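Local atomic coordinates of techylectin-5A (PDB entry 1JC9), a protein that recognises acetyl-group-containing substances on cell surfaces as a calcium-binding, fibrinogen-related lectin of horseshoe crab innate immunity, agglutinating bacteria and erythrocytes. Residues N191-T194 against D198-T201; D196-H199 against T204-A207. One frame throughout, in Å; residues are numbered along the deposited sequence.

Contact 1 (N191-T194 against D198-T201); sequences NFST and DHDT. With CA (calcium ion), chain C.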
# COMPACT_ATOMS: atom_id res chain seq x y z
N ASN A 191 12.24 7.59 -3.63
CA ASN A 191 12.45 7.24 -2.23
C ASN A 191 11.13 7.39 -1.49
O ASN A 191 10.19 7.99 -2.00
CB ASN A 191 13.45 8.18 -1.56
CG ASN A 191 14.72 8.36 -2.35
OD1 ASN A 191 15.43 7.39 -2.61
ND2 ASN A 191 14.98 9.61 -2.76
N PHE A 192 11.07 6.84 -0.29
CA PHE A 192 9.87 6.96 0.52
C PHE A 192 10.07 8.24 1.34
O PHE A 192 11.19 8.51 1.78
CB PHE A 192 9.76 5.77 1.47
CG PHE A 192 8.40 5.62 2.09
CD1 PHE A 192 7.35 5.04 1.37
CD2 PHE A 192 8.16 6.04 3.39
CE1 PHE A 192 6.09 4.88 1.94
CE2 PHE A 192 6.90 5.89 3.97
CZ PHE A 192 5.86 5.31 3.24
N SER A 193 9.01 9.02 1.53
CA SER A 193 9.11 10.24 2.32
C SER A 193 8.02 10.28 3.39
O SER A 193 6.96 9.68 3.23
CB SER A 193 8.97 11.50 1.45
OG SER A 193 10.08 11.67 0.59
N THR A 194 8.31 10.97 4.49
CA THR A 194 7.35 11.12 5.58
C THR A 194 7.42 12.56 6.08
O THR A 194 8.31 13.31 5.68
CB THR A 194 7.67 10.16 6.75
OG1 THR A 194 9.04 10.33 7.15
CG2 THR A 194 7.44 8.71 6.33
N ASP A 198 12.13 14.44 4.27
CA ASP A 198 11.93 14.81 2.87
C ASP A 198 12.96 14.16 1.95
O ASP A 198 14.12 14.56 1.92
CB ASP A 198 12.04 16.33 2.72
CG ASP A 198 11.70 16.81 1.32
OD1 ASP A 198 11.94 16.06 0.35
OD2 ASP A 198 11.22 17.95 1.18
N HIS A 199 12.52 13.16 1.19
CA HIS A 199 13.40 12.47 0.26
C HIS A 199 12.87 12.58 -1.17
O HIS A 199 13.33 11.87 -2.06
CB HIS A 199 13.50 10.99 0.65
CG HIS A 199 14.12 10.76 1.99
ND1 HIS A 199 13.64 9.82 2.88
CD2 HIS A 199 15.20 11.32 2.59
CE1 HIS A 199 14.39 9.82 3.97
NE2 HIS A 199 15.35 10.72 3.81
N ASP A 200 11.91 13.47 -1.39
CA ASP A 200 11.33 13.63 -2.72
C ASP A 200 12.21 14.48 -3.64
O ASP A 200 13.31 14.90 -3.26
CB ASP A 200 9.92 14.22 -2.62
CG ASP A 200 9.90 15.62 -2.04
OD1 ASP A 200 9.13 15.86 -1.08
OD2 ASP A 200 10.65 16.49 -2.54
N THR A 201 11.74 14.72 -4.86
CA THR A 201 12.51 15.51 -5.83
C THR A 201 11.86 16.85 -6.11
O THR A 201 11.92 17.36 -7.23
CB THR A 201 12.65 14.76 -7.16
OG1 THR A 201 11.36 14.58 -7.75
CG2 THR A 201 13.29 13.40 -6.93
CA CA C . 11.52 18.14 -1.09
O HOH W 1 12.62 10.28 -4.61
O HOH W 2 13.50 17.26 -1.86
O HOH W 3 13.02 20.12 -0.34
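His199 meets the 191-194 segment through three hydrogen bonds, one each to Asn191, Phe192 and Ser193, so that its backbone N-H, its carbonyl oxygen and its ring nitrogen ND1 are all satisfied across the contact. The ring bond runs from His199 ND1 to Phe192 O at 3.0 Å, with the acceptor only 2° out of the imidazole plane; it meets the edge of the ring and assigns the proton to ND1. With CG anti to the carbonyl carbon (chi1 -63°), the imidazole turns its ND1 edge toward Phe192 O, which it meets nearly head-on to the C=O. Asn191 serves the carbonyl: ND2 reaches His199 O at 2.9 Å over an almost straight N-H...O path of 174°, and the oxygen lies in the amide plane. A water gives His199 O a second donor and accepts from Asn191 N, bridging the two backbones. The CB atoms of Asn191 and His199 pack at 3.6 Å, the amide and ring planes standing close to perpendicular. Ser193 OG, placed beside its own backbone N, accepts from His199 N at 2.9 Å; the bond is bent. The next amide, that of Asp200, turns instead to Asp198 OD1 at 3.1 Å, closing an Asx turn. That carboxylate oxygen also binds calcium, as do Asp198 OD2 and Asp200 OD2, whose metal bond is 2.4 Å. Asp200 OD1 is taken up by the backbone N of Cys206. A different water, one of two on the calcium, donates to Asp200 O. Both segments belong to the long loop between strand 176-178 and helix 206-210; behind them the Phe192 ring meets Trp215 edge-to-face and Tyr112 of helix 109-114, while Trp109 of that helix meets the His199 ring and touches Thr194.

Contact 2 (D196-H199 against T204-A207); sequences DKDH and THCA. With CA (calcium ion), chain C.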
# COMPACT_ATOMS: atom_id res chain seq x y z
N ASP A 196 8.54 13.84 8.61
CA ASP A 196 9.81 14.20 9.23
C ASP A 196 11.04 13.91 8.37
O ASP A 196 12.17 14.14 8.81
CB ASP A 196 9.93 13.51 10.60
CG ASP A 196 9.97 11.99 10.50
OD1 ASP A 196 9.23 11.43 9.67
OD2 ASP A 196 10.72 11.36 11.27
N LYS A 197 10.84 13.41 7.16
CA LYS A 197 11.97 13.11 6.28
C LYS A 197 11.65 13.32 4.81
O LYS A 197 11.00 12.49 4.18
CB LYS A 197 12.47 11.68 6.52
CG LYS A 197 13.07 11.48 7.90
CD LYS A 197 13.78 10.16 8.02
CE LYS A 197 14.45 10.03 9.39
NZ LYS A 197 15.12 8.70 9.55
N ASP A 198 12.13 14.44 4.27
CA ASP A 198 11.93 14.81 2.87
C ASP A 198 12.96 14.16 1.95
O ASP A 198 14.12 14.56 1.92
CB ASP A 198 12.04 16.33 2.72
CG ASP A 198 11.70 16.81 1.32
OD1 ASP A 198 11.94 16.06 0.35
OD2 ASP A 198 11.22 17.95 1.18
N HIS A 199 12.52 13.16 1.19
CA HIS A 199 13.40 12.47 0.26
C HIS A 199 12.87 12.58 -1.17
O HIS A 199 13.33 11.87 -2.06
CB HIS A 199 13.50 10.99 0.65
CG HIS A 199 14.12 10.76 1.99
ND1 HIS A 199 13.64 9.82 2.88
CD2 HIS A 199 15.20 11.32 2.59
CE1 HIS A 199 14.39 9.82 3.97
NE2 HIS A 199 15.35 10.72 3.81
N THR A 204 9.64 21.73 -2.40
CA THR A 204 8.86 21.70 -1.17
C THR A 204 8.92 20.34 -0.48
O THR A 204 9.61 19.43 -0.94
CB THR A 204 7.39 22.03 -1.44
OG1 THR A 204 6.82 21.02 -2.28
CG2 THR A 204 7.27 23.37 -2.14
N HIS A 205 8.19 20.23 0.61
CA HIS A 205 8.11 19.01 1.41
C HIS A 205 6.77 18.36 1.04
O HIS A 205 5.73 18.66 1.64
CB HIS A 205 8.12 19.38 2.90
CG HIS A 205 8.50 18.25 3.81
ND1 HIS A 205 8.09 16.95 3.59
CD2 HIS A 205 9.21 18.23 4.96
CE1 HIS A 205 8.53 16.18 4.58
NE2 HIS A 205 9.21 16.94 5.42
N CYS A 206 6.80 17.49 0.04
CA CYS A 206 5.59 16.81 -0.42
C CYS A 206 4.77 16.15 0.69
O CYS A 206 3.55 16.29 0.73
CB CYS A 206 5.95 15.74 -1.46
SG CYS A 206 6.54 16.34 -3.08
N ALA A 207 5.44 15.44 1.59
CA ALA A 207 4.76 14.74 2.68
C ALA A 207 4.00 15.67 3.62
O ALA A 207 2.92 15.32 4.10
CB ALA A 207 5.77 13.91 3.47
CA CA C . 11.52 18.14 -1.09
O HOH W 3 13.02 20.12 -0.34
O HOH W 2 13.50 17.26 -1.86
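Asp198 and His205 supply most of the buried surface here, and they meet as a methylene group over a ring. Asp198 CB stands 3.9 Å from the centroid of the His205 imidazole and only 6° off the ring normal, a CH-pi contact centred on the face. The carboxylate continues past the same ring toward the metal: OD2 lies 3.8 Å from His205 CG and 3.3 Å from His205 CA, hence over the root of the side chain. Two torsions produce this overlap. Asp198 CG is anti to the backbone N (chi1 -175°), which extends the carboxylate toward calcium, and His205 CG is likewise anti to its own N (chi1 -161°), which brings the imidazole back beneath the aspartate methylene. The backbone just before Asp198 adds looser packing, with Lys197 C 4.2 Å from His205 CE1, an approach oblique to the ring.

Thr204 contributes through its carbonyl rather than its side chain, whose CB is directed away from the 196-199 segment. Asp198 OD2 and Thr204 O are 3.0 Å apart, two oxygens with no proton expected between them; each lies 2.3 Å from the calcium ion, whose positive charge probably offsets their mutual repulsion. Water 3 and water 2 also bind the ion, and Asp200 OD2 and the backbone oxygen of His202 complete its shell. Just after Thr204, His205 occupies the N-cap position of helix 206-210, and Cys206 in its first turn forms a disulfide with Cys219, a residue of the N-acetylglucosamine pocket. The arrangement is the calcium site of a fibrinogen C-terminal domain: a loop rich in aspartate wraps one ion with carboxylates and main-chain carbonyls immediately before the short helix beside the sugar pocket.

How the contacts relate
Leaving strand 176-178, the chain enters a long loop and reaches 191-194; contact 1 closes a short loop when 198-201 comes back against it. Contact 2 starts inside that loop, at Asp196, and closes a second one when 204-207 returns to 196-199. The two loops overlap along the chain rather than nest: the second opens before the first has closed and ends beyond it, and Asp198 and His199 belong to both. Their centres are 5 Å apart. Direct contacts join them further, Thr194 O lying 3.1 Å from His205 CE1 and Thr194 C packing on Ala207 CB. Together they connect the loop lying against helix 109-114 to the start of helix 206-210, with one calcium ion common to both.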